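Local coordinates for methyl-accepting chemotaxis sensory transducer (Anaeromyxobacter dehalogenans, PDB 4K08), which probably senses small molecules through its periplasmic PAS-like Cache domain and passes the signal on to the chemotaxis machinery, at residues A17-V22 and F126-Q131; S55-V60 and H70-Q75; L63-V68 and L92-V97. One frame throughout, in Å; residues are numbered along the deposited sequence. Where two conformers were deposited one is given.

Interaction 1 of 3, residues A17-V22 and F126-Q131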
loop_
_atom_site.group_PDB
_atom_site.type_symbol
_atom_site.label_atom_id
_atom_site.label_comp_id
_atom_site.label_asym_id
_atom_site.label_seq_id
_atom_site.Cartn_x
_atom_site.Cartn_y
_atom_site.Cartn_z
ATOM N N ALA A 17 7.936 2.700 7.562
ATOM C CA ALA A 17 7.347 3.608 8.538
ATOM C C ALA A 17 5.858 3.340 8.690
ATOM O O ALA A 17 5.348 3.323 9.814
ATOM C CB ALA A 17 7.583 5.061 8.147
ATOM N N ALA A 18 5.168 3.142 7.559
ATOM C CA ALA A 18 3.732 2.856 7.538
ATOM C C ALA A 18 3.474 1.510 8.226
ATOM O O ALA A 18 2.485 1.352 8.945
ATOM C CB ALA A 18 3.206 2.824 6.106
ATOM N N HIS A 19 4.383 0.550 8.033
ATOM C CA HIS A 19 4.260 -0.745 8.722
ATOM C C HIS A 19 4.343 -0.522 10.255
ATOM O O HIS A 19 3.565 -1.081 11.029
ATOM C CB HIS A 19 5.347 -1.720 8.248
ATOM C CG HIS A 19 5.062 -3.154 8.590
ATOM N ND1 HIS A 19 5.980 -3.974 9.204
ATOM C CD2 HIS A 19 3.953 -3.914 8.401
ATOM C CE1 HIS A 19 5.447 -5.169 9.391
ATOM N NE2 HIS A 19 4.222 -5.157 8.908
ATOM N N GLY A 20 5.267 0.330 10.684
ATOM C CA GLY A 20 5.412 0.674 12.089
ATOM C C GLY A 20 4.170 1.298 12.721
ATOM O O GLY A 20 3.756 0.939 13.830
ATOM N N LEU A 21 3.594 2.268 12.019
ATOM C CA LEU A 21 2.361 2.918 12.425
ATOM C C LEU A 21 1.223 1.905 12.555
ATOM O O LEU A 21 0.488 1.908 13.548
ATOM C CB LEU A 21 2.060 3.993 11.375
ATOM C CG LEU A 21 0.741 4.628 10.997
ATOM C CD1 LEU A 21 1.080 5.566 9.771
ATOM C CD2 LEU A 21 -0.355 3.686 10.650
ATOM N N VAL A 22 1.084 1.026 11.560
ATOM C CA VAL A 22 0.068 -0.019 11.634
ATOM C C VAL A 22 0.331 -1.004 12.824
ATOM O O VAL A 22 -0.593 -1.249 13.637
ATOM C CB VAL A 22 -0.099 -0.756 10.287
ATOM C CG1 VAL A 22 -1.003 -1.987 10.477
ATOM C CG2 VAL A 22 -0.669 0.204 9.210
ATOM N N PHE A 126 6.894 -0.712 -3.077
ATOM C CA PHE A 126 7.150 -1.671 -2.009
ATOM C C PHE A 126 5.854 -1.965 -1.232
ATOM O O PHE A 126 5.174 -1.029 -0.756
ATOM C CB PHE A 126 8.225 -1.175 -1.053
ATOM C CG PHE A 126 8.810 -2.276 -0.184
ATOM C CD1 PHE A 126 9.712 -3.202 -0.727
ATOM C CD2 PHE A 126 8.443 -2.397 1.149
ATOM C CE1 PHE A 126 10.263 -4.219 0.056
ATOM C CE2 PHE A 126 8.982 -3.418 1.948
ATOM C CZ PHE A 126 9.892 -4.332 1.395
ATOM N N VAL A 127 5.513 -3.251 -1.125
ATOM C CA VAL A 127 4.360 -3.689 -0.335
ATOM C C VAL A 127 4.766 -4.545 0.853
ATOM O O VAL A 127 5.729 -5.318 0.807
ATOM C CB VAL A 127 3.343 -4.475 -1.156
ATOM C CG1 VAL A 127 2.650 -3.544 -2.166
ATOM C CG2 VAL A 127 4.008 -5.755 -1.824
ATOM N N THR A 128 4.019 -4.386 1.931
ATOM C CA THR A 128 4.284 -5.138 3.146
ATOM C C THR A 128 2.953 -5.597 3.733
ATOM O O THR A 128 1.904 -5.196 3.258
ATOM C CB THR A 128 5.102 -4.309 4.135
ATOM O OG1 THR A 128 5.577 -5.177 5.177
ATOM C CG2 THR A 128 4.254 -3.180 4.699
ATOM N N GLN A 129 2.969 -6.455 4.743
ATOM C CA GLN A 129 1.700 -6.957 5.267
ATOM C C GLN A 129 1.607 -6.687 6.751
ATOM O O GLN A 129 2.629 -6.551 7.446
ATOM C CB GLN A 129 1.555 -8.474 5.025
ATOM C CG GLN A 129 2.526 -9.271 5.852
ATOM C CD GLN A 129 2.452 -10.772 5.600
ATOM O OE1 GLN A 129 1.495 -11.293 4.978
ATOM N NE2 GLN A 129 3.459 -11.485 6.103
ATOM N N TYR A 130 0.371 -6.619 7.233
ATOM C CA TYR A 130 0.111 -6.715 8.667
ATOM C C TYR A 130 -0.854 -7.888 8.848
ATOM O O TYR A 130 -2.054 -7.766 8.594
ATOM C CB TYR A 130 -0.432 -5.372 9.234
ATOM C CG TYR A 130 -0.675 -5.477 10.721
ATOM C CD1 TYR A 130 0.382 -5.765 11.601
ATOM C CD2 TYR A 130 -1.957 -5.369 11.250
ATOM C CE1 TYR A 130 0.169 -5.912 12.980
ATOM C CE2 TYR A 130 -2.185 -5.515 12.630
ATOM C CZ TYR A 130 -1.115 -5.785 13.485
ATOM O OH TYR A 130 -1.338 -5.914 14.855
ATOM N N GLN A 131 -0.334 -9.052 9.228
ATOM C CA GLN A 131 -1.122 -10.283 9.121
ATOM C C GLN A 131 -2.341 -10.322 10.033
ATOM O O GLN A 131 -3.397 -10.823 9.633
ATOM C CB GLN A 131 -0.259 -11.527 9.384
ATOM C CG GLN A 131 0.561 -11.936 8.179
ATOM C CD GLN A 131 0.876 -13.419 8.176
ATOM O OE1 GLN A 131 1.580 -13.911 9.060
ATOM N NE2 GLN A 131 0.328 -14.149 7.196
#

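Interaction 2 of 3, residues S55-V60 and H70-Q75. With ACT (acetate ion), chain C.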
loop_
_atom_site.group_PDB
_atom_site.type_symbol
_atom_site.label_atom_id
_atom_site.label_comp_id
_atom_site.label_asym_id
_atom_site.label_seq_id
_atom_site.Cartn_x
_atom_site.Cartn_y
_atom_site.Cartn_z
ATOM N N SER A 55 3.684 14.562 -3.030
ATOM C CA SER A 55 2.390 13.948 -3.242
ATOM C C SER A 55 2.451 12.399 -3.227
ATOM O O SER A 55 1.458 11.740 -3.528
ATOM C CB SER A 55 1.833 14.480 -4.574
ATOM O OG SER A 55 2.597 13.867 -5.622
ATOM N N GLU A 56 3.589 11.813 -2.857
ATOM C CA GLU A 56 3.653 10.354 -2.774
ATOM C C GLU A 56 2.734 9.866 -1.633
ATOM O O GLU A 56 2.617 10.524 -0.560
ATOM C CB GLU A 56 5.076 9.821 -2.534
ATOM C CG GLU A 56 6.174 10.440 -3.411
ATOM C CD GLU A 56 6.052 10.149 -4.922
ATOM O OE1 GLU A 56 5.195 9.343 -5.408
ATOM O OE2 GLU A 56 6.870 10.759 -5.633
ATOM N N TYR A 57 2.105 8.709 -1.827
ATOM C CA TYR A 57 1.037 8.296 -0.898
ATOM C C TYR A 57 1.060 6.787 -0.591
ATOM O O TYR A 57 1.771 5.999 -1.272
ATOM C CB TYR A 57 -0.309 8.683 -1.504
ATOM C CG TYR A 57 -0.576 7.873 -2.779
ATOM C CD1 TYR A 57 -1.177 6.609 -2.721
ATOM C CD2 TYR A 57 -0.216 8.396 -4.035
ATOM C CE1 TYR A 57 -1.394 5.846 -3.915
ATOM C CE2 TYR A 57 -0.441 7.671 -5.222
ATOM C CZ TYR A 57 -1.025 6.400 -5.153
ATOM O OH TYR A 57 -1.222 5.734 -6.337
ATOM N N PHE A 58 0.251 6.384 0.400
ATOM C CA PHE A 58 0.141 4.981 0.829
ATOM C C PHE A 58 -1.255 4.485 0.462
ATOM O O PHE A 58 -2.163 5.285 0.472
ATOM C CB PHE A 58 0.301 4.855 2.369
ATOM C CG PHE A 58 1.634 5.361 2.890
ATOM C CD1 PHE A 58 2.782 4.572 2.804
ATOM C CD2 PHE A 58 1.749 6.647 3.431
ATOM C CE1 PHE A 58 4.015 5.059 3.255
ATOM C CE2 PHE A 58 2.949 7.125 3.894
ATOM C CZ PHE A 58 4.098 6.332 3.803
ATOM N N TRP A 59 -1.454 3.182 0.230
ATOM C CA TRP A 59 -2.801 2.636 0.154
ATOM C C TRP A 59 -2.813 1.349 0.969
ATOM O O TRP A 59 -1.774 0.802 1.308
ATOM C CB TRP A 59 -3.217 2.285 -1.314
ATOM C CG TRP A 59 -2.477 1.029 -1.810
ATOM C CD1 TRP A 59 -2.887 -0.308 -1.687
ATOM C CD2 TRP A 59 -1.189 0.983 -2.447
ATOM N NE1 TRP A 59 -1.942 -1.147 -2.248
ATOM C CE2 TRP A 59 -0.873 -0.406 -2.673
ATOM C CE3 TRP A 59 -0.262 1.959 -2.839
ATOM C CZ2 TRP A 59 0.313 -0.819 -3.291
ATOM C CZ3 TRP A 59 0.951 1.531 -3.483
ATOM C CH2 TRP A 59 1.215 0.158 -3.693
ATOM N N VAL A 60 -4.006 0.858 1.271
ATOM C CA VAL A 60 -4.150 -0.384 1.974
ATOM C C VAL A 60 -5.140 -1.249 1.207
ATOM O O VAL A 60 -6.237 -0.794 0.860
ATOM C CB VAL A 60 -4.694 -0.169 3.414
ATOM C CG1 VAL A 60 -4.897 -1.573 4.091
ATOM C CG2 VAL A 60 -3.757 0.758 4.233
ATOM N N HIS A 70 -7.750 3.786 -0.378
ATOM C CA HIS A 70 -6.897 4.358 -1.402
ATOM C C HIS A 70 -7.157 5.867 -1.394
ATOM O O HIS A 70 -8.271 6.304 -1.609
ATOM C CB HIS A 70 -7.170 3.762 -2.802
ATOM C CG HIS A 70 -6.029 3.974 -3.754
ATOM N ND1 HIS A 70 -5.699 5.227 -4.258
ATOM C CD2 HIS A 70 -5.112 3.109 -4.253
ATOM C CE1 HIS A 70 -4.640 5.110 -5.048
ATOM N NE2 HIS A 70 -4.239 3.848 -5.038
ATOM N N PRO A 71 -6.119 6.659 -1.119
ATOM C CA PRO A 71 -6.330 8.111 -0.903
ATOM C C PRO A 71 -6.445 8.925 -2.191
ATOM O O PRO A 71 -7.028 10.010 -2.137
ATOM C CB PRO A 71 -5.087 8.533 -0.099
ATOM C CG PRO A 71 -3.972 7.558 -0.628
ATOM C CD PRO A 71 -4.716 6.237 -0.904
ATOM N N THR A 72 -5.881 8.473 -3.330
ATOM C CA THR A 72 -5.964 9.311 -4.532
ATOM C C THR A 72 -6.975 8.745 -5.533
ATOM O O THR A 72 -7.424 9.464 -6.415
ATOM C CB THR A 72 -4.591 9.447 -5.229
ATOM O OG1 THR A 72 -4.122 8.139 -5.598
ATOM C CG2 THR A 72 -3.605 10.091 -4.339
ATOM N N ASN A 73 -7.335 7.470 -5.377
ATOM C CA ASN A 73 -8.404 6.860 -6.168
ATOM C C ASN A 73 -9.439 6.216 -5.206
ATOM O O ASN A 73 -9.663 4.986 -5.238
ATOM C CB ASN A 73 -7.833 5.791 -7.123
ATOM C CG ASN A 73 -6.886 6.388 -8.189
ATOM O OD1 ASN A 73 -5.645 6.396 -8.042
ATOM N ND2 ASN A 73 -7.485 6.918 -9.242
ATOM N N PRO A 74 -10.079 7.042 -4.364
ATOM C CA PRO A 74 -10.967 6.509 -3.301
ATOM C C PRO A 74 -12.193 5.814 -3.868
ATOM O O PRO A 74 -12.780 5.007 -3.158
ATOM C CB PRO A 74 -11.405 7.777 -2.509
ATOM C CG PRO A 74 -11.226 8.961 -3.514
ATOM C CD PRO A 74 -9.961 8.520 -4.317
ATOM N N GLN A 75 -12.577 6.084 -5.122
ATOM C CA GLN A 75 -13.654 5.265 -5.716
ATOM C C GLN A 75 -13.345 3.748 -5.715
ATOM O O GLN A 75 -14.254 2.944 -5.919
ATOM C CB GLN A 75 -14.032 5.712 -7.130
ATOM C CG GLN A 75 -14.646 7.129 -7.189
HETATM C C ACT C . -1.189 2.254 -6.337
HETATM O O ACT C . -1.855 3.328 -6.087
HETATM O OXT ACT C . -0.015 2.366 -6.774
HETATM C CH3 ACT C . -1.738 0.836 -6.122
HETATM O O HOH W 1 -2.909 8.054 -8.143
#

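Interaction 3 of 3, residues L63-V68 and L92-V97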
loop_
_atom_site.group_PDB
_atom_site.type_symbol
_atom_site.label_atom_id
_atom_site.label_comp_id
_atom_site.label_asym_id
_atom_site.label_seq_id
_atom_site.Cartn_x
_atom_site.Cartn_y
_atom_site.Cartn_z
ATOM N N LEU A 63 -6.469 -9.245 1.590
ATOM C CA LEU A 63 -5.927 -10.416 0.902
ATOM C C LEU A 63 -6.857 -11.029 -0.138
ATOM O O LEU A 63 -6.434 -11.888 -0.904
ATOM C CB LEU A 63 -5.483 -11.474 1.940
ATOM C CG LEU A 63 -4.377 -10.944 2.881
ATOM C CD1 LEU A 63 -4.050 -11.992 3.936
ATOM C CD2 LEU A 63 -3.118 -10.523 2.121
ATOM N N GLU A 64 -8.107 -10.575 -0.196
ATOM C CA GLU A 64 -9.055 -11.082 -1.186
ATOM C C GLU A 64 -8.506 -11.098 -2.645
ATOM O O GLU A 64 -8.630 -12.121 -3.305
ATOM C CB GLU A 64 -10.408 -10.348 -1.084
ATOM C CG GLU A 64 -11.540 -10.990 -1.921
ATOM C CD GLU A 64 -12.899 -10.317 -1.711
ATOM O OE1 GLU A 64 -13.072 -9.566 -0.706
ATOM O OE2 GLU A 64 -13.790 -10.519 -2.564
ATOM N N PRO A 65 -7.885 -9.994 -3.154
ATOM C CA PRO A 65 -7.669 -8.632 -2.608
ATOM C C PRO A 65 -8.858 -7.732 -2.829
ATOM O O PRO A 65 -9.504 -7.789 -3.861
ATOM C CB PRO A 65 -6.464 -8.085 -3.393
ATOM C CG PRO A 65 -6.549 -8.792 -4.798
ATOM C CD PRO A 65 -7.247 -10.194 -4.481
ATOM N N ARG A 66 -9.136 -6.891 -1.829
ATOM C CA ARG A 66 -10.196 -5.924 -1.899
ATOM C C ARG A 66 -9.617 -4.597 -1.325
ATOM O O ARG A 66 -8.818 -4.631 -0.379
ATOM C CB ARG A 66 -11.410 -6.396 -1.076
ATOM C CG ARG A 66 -12.654 -5.438 -1.055
ATOM C CD ARG A 66 -13.928 -6.182 -0.422
ATOM N NE ARG A 66 -14.379 -7.320 -1.253
ATOM C CZ ARG A 66 -15.319 -7.230 -2.192
ATOM N NH1 ARG A 66 -15.910 -6.063 -2.443
ATOM N NH2 ARG A 66 -15.703 -8.313 -2.885
HETATM N N MSE A 67 -9.997 -3.466 -1.907
HETATM C CA MSE A 67 -9.402 -2.192 -1.465
HETATM C C MSE A 67 -10.000 -1.832 -0.081
HETATM O O MSE A 67 -11.233 -1.838 0.099
HETATM C CB MSE A 67 -9.674 -1.053 -2.431
HETATM C CG MSE A 67 -8.901 0.217 -2.049
HETATM SE SE MSE A 67 -6.952 -0.045 -2.318
HETATM C CE MSE A 67 -6.833 0.091 -4.241
ATOM N N VAL A 68 -9.111 -1.522 0.865
ATOM C CA VAL A 68 -9.513 -0.991 2.184
ATOM C C VAL A 68 -9.528 0.546 2.161
ATOM O O VAL A 68 -10.545 1.133 2.530
ATOM C CB VAL A 68 -8.592 -1.493 3.315
ATOM C CG1 VAL A 68 -9.009 -0.903 4.715
ATOM C CG2 VAL A 68 -8.627 -3.028 3.384
ATOM N N LEU A 92 -2.108 -6.587 -10.854
ATOM C CA LEU A 92 -1.108 -6.060 -9.918
ATOM C C LEU A 92 -1.468 -6.291 -8.414
ATOM O O LEU A 92 -0.573 -6.568 -7.614
ATOM C CB LEU A 92 -0.832 -4.573 -10.199
ATOM C CG LEU A 92 -2.026 -3.630 -10.095
ATOM C CD1 LEU A 92 -1.869 -2.698 -8.901
ATOM C CD2 LEU A 92 -2.205 -2.812 -11.403
ATOM N N PHE A 93 -2.746 -6.192 -8.045
ATOM C CA PHE A 93 -3.148 -6.413 -6.622
ATOM C C PHE A 93 -3.019 -7.895 -6.266
ATOM O O PHE A 93 -2.500 -8.234 -5.198
ATOM C CB PHE A 93 -4.562 -5.882 -6.337
ATOM C CG PHE A 93 -4.655 -4.387 -6.422
ATOM C CD1 PHE A 93 -4.125 -3.587 -5.404
ATOM C CD2 PHE A 93 -5.224 -3.770 -7.537
ATOM C CE1 PHE A 93 -4.169 -2.175 -5.488
ATOM C CE2 PHE A 93 -5.286 -2.356 -7.639
ATOM C CZ PHE A 93 -4.754 -1.556 -6.586
ATOM N N GLN A 94 -3.398 -8.775 -7.209
ATOM C CA GLN A 94 -3.135 -10.197 -7.005
ATOM C C GLN A 94 -1.621 -10.376 -6.787
ATOM O O GLN A 94 -1.224 -11.126 -5.896
ATOM C CB GLN A 94 -3.710 -11.088 -8.153
ATOM C CG GLN A 94 -5.035 -11.815 -7.691
ATOM C CD GLN A 94 -6.031 -12.014 -8.856
ATOM O OE1 GLN A 94 -6.884 -11.120 -9.141
ATOM N NE2 GLN A 94 -5.888 -13.154 -9.575
ATOM N N GLU A 95 -0.793 -9.655 -7.547
ATOM C CA GLU A 95 0.651 -9.823 -7.393
ATOM C C GLU A 95 1.161 -9.288 -6.042
ATOM O O GLU A 95 2.093 -9.843 -5.466
ATOM C CB GLU A 95 1.411 -9.219 -8.581
ATOM C CG GLU A 95 1.276 -10.038 -9.872
ATOM C CD GLU A 95 1.792 -11.475 -9.727
ATOM O OE1 GLU A 95 3.009 -11.630 -9.469
ATOM O OE2 GLU A 95 0.987 -12.439 -9.842
ATOM N N PHE A 96 0.550 -8.226 -5.520
ATOM C CA PHE A 96 0.880 -7.771 -4.157
ATOM C C PHE A 96 0.600 -8.878 -3.132
ATOM O O PHE A 96 1.394 -9.127 -2.233
ATOM C CB PHE A 96 0.036 -6.561 -3.735
ATOM C CG PHE A 96 0.238 -5.332 -4.583
ATOM C CD1 PHE A 96 1.369 -5.175 -5.368
ATOM C CD2 PHE A 96 -0.700 -4.296 -4.545
ATOM C CE1 PHE A 96 1.537 -4.024 -6.137
ATOM C CE2 PHE A 96 -0.538 -3.146 -5.323
ATOM C CZ PHE A 96 0.587 -3.008 -6.105
ATOM N N VAL A 97 -0.578 -9.477 -3.245
ATOM C CA VAL A 97 -1.017 -10.470 -2.263
ATOM C C VAL A 97 -0.103 -11.695 -2.340
ATOM O O VAL A 97 0.303 -12.216 -1.297
ATOM C CB VAL A 97 -2.533 -10.846 -2.428
ATOM C CG1 VAL A 97 -2.912 -12.205 -1.660
ATOM C CG2 VAL A 97 -3.388 -9.673 -2.012
#

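Interaction 1 of 3, residues A17-V22 and F126-Q131
The imidazole of His19 has Thr128 OG1 over one face, 3.8 Å above the ring plane and over its centre. At its edge, near the plane, lie Gln129 O and Tyr130 CA. The Tyr130 ring is met obliquely by a methyl of Val22. This is helix-on-sheet packing in a PAS-like single Cache domain, where the long helix 5-30 lies against the antiparallel sheet. Helix 17-22 and strand 126-130 run almost parallel here, at 11°, and their axes come within 9.2 Å.

His19 reaches the strand because its CG is anti to the backbone N (chi1 -163°). The ring then leaves the helix toward Thr128 and Gln129. His19 NE2 gives a hydrogen bond to Gln129 O at 2.6 Å. The bond is short but strongly bent, with an N-H...O angle of 125°, and it counts as weak. The ring also touches the Thr128 methyl, with His19 CD2 3.8 Å from Thr128 CG2. The histidine therefore makes polar and apolar contacts with neighbouring strand residues. With an alanine in place of His19, Gln129 O would probably lose this side-chain donor and a gap would open beside the Thr128 methyl.

Val127 pairs through its backbone with Gly106 of strand 105-113, and Thr128 with Val137 of strand 135-142, so the helix rests on an inner strand of the sheet. Val22 is buried and also touches Leu47 of helix 36-49 and Trp135. The Tyr130 ring meets Trp133 edge-to-face.

One turn of helix after His19, Val22 makes the second contact. It is purely apolar and uses one branch of the valine. Val22 CG1 sits 3.7 Å from Tyr130 CB and 3.5 Å from Tyr130 CG, at the root of the tyrosine side chain.

Interaction 2 of 3, residues S55-V60 and H70-Q75
Tyr57 and His70 meet through their rings and through one acetate oxygen. The ring planes are inclined at 58°, and Tyr57 CE1 lies 3.5 Å from His70 CE1. The Trp59 five-membered ring is nearly parallel to His70 but slid aside, so the two barely overlap.

Hydrogen bonds converge on the acetate, which probably came from the crystallisation liquor. Its O accepts from Tyr57 OH at 2.5 Å and from His70 NE2 at 2.7 Å. On the other side of the imidazole, His70 ND1 accepts from Asn73 N at 3.0 Å, which helps fix the ring's rotation. Tyr110 OH and Lys123 NZ also bind the acetate. The site is consistent with a pocket for a small carboxylate ligand.

Apolar contacts complete the pocket. The acetate methyl lies over the Trp59 ring, 3.5 Å above its plane. Thr72 CG2 makes a CH-pi contact with a face of Tyr57. Pro71 CG packs 3.6 Å from Tyr57 CD1.

Trp59 lies on strand 59-62, which pairs with strands 135-142 and 67-69. The loop 70-75 follows strand 67-69. Trp112 of strand 105-113 touches Tyr57 and His70, while helix 36-49 covers Phe58 and Val60.

Interaction 3 of 3, residues L63-V68 and L92-V97
Beside Pro65, which packs on Phe93 and Val97, Arg66 NE donates to Glu64 OE1 at 2.7 Å. The bond is nearly straight (171°). Arg66 NH2 donates to Glu64 OE2 at 2.9 Å, so the guanidinium grips the carboxylate side-on with two nitrogens. This salt bridge spans Pro65 within segment 63-68, and Arg66 NH1 has a further partner in Gly78 O.

The contact with the helix is mainly apolar. Pro65 follows a cis peptide bond, and its ring sits between two residues one helical turn apart. Pro65 CG lies 3.8 Å from Phe93 CB, and Pro65 CB lies 3.7 Å from Val97 CG2. The other Val97 methyl, CG1, lies 4.1 Å from Leu63 CD2, with Leu63 O beside the same methyl. Residue Met67 is selenomethionine. Its chain bends at both chi2 (68°) and chi3 (76°), which brings CE to Phe93 CZ at 3.5 Å. The methyl approaches that ring obliquely.

Phe93 also meets Tyr84 edge-to-face and touches Leu81 in the loop before the helix. Helix 92-103 thus has its first turns packed on the connection between strands 59-62 and 67-69, at one margin of the sheet, with Leu92 and Phe96 reaching strand 105-113.

Overall arrangement
All three interactions reach the same antiparallel sheet of the single Cache domain, and their centres lie 14 to 15 Å apart. Interaction 1 joins the sheet to helix 5-30 and spans most of the chain, so the other two fall between its segments. The segments of interactions 2 and 3 alternate along the chain. Strands 59-62 and 67-69 pair between them, with Val60 O 3.0 Å from Val68 N. Side chains link all three: Val127 CG1 packs against both Trp59 and Phe96, and those two rings touch. On the helix side, Ala18 CB packs 3.7 Å from Phe58 CE1. Helix 5-30, the sheet and the acetate pocket thus share one continuous core.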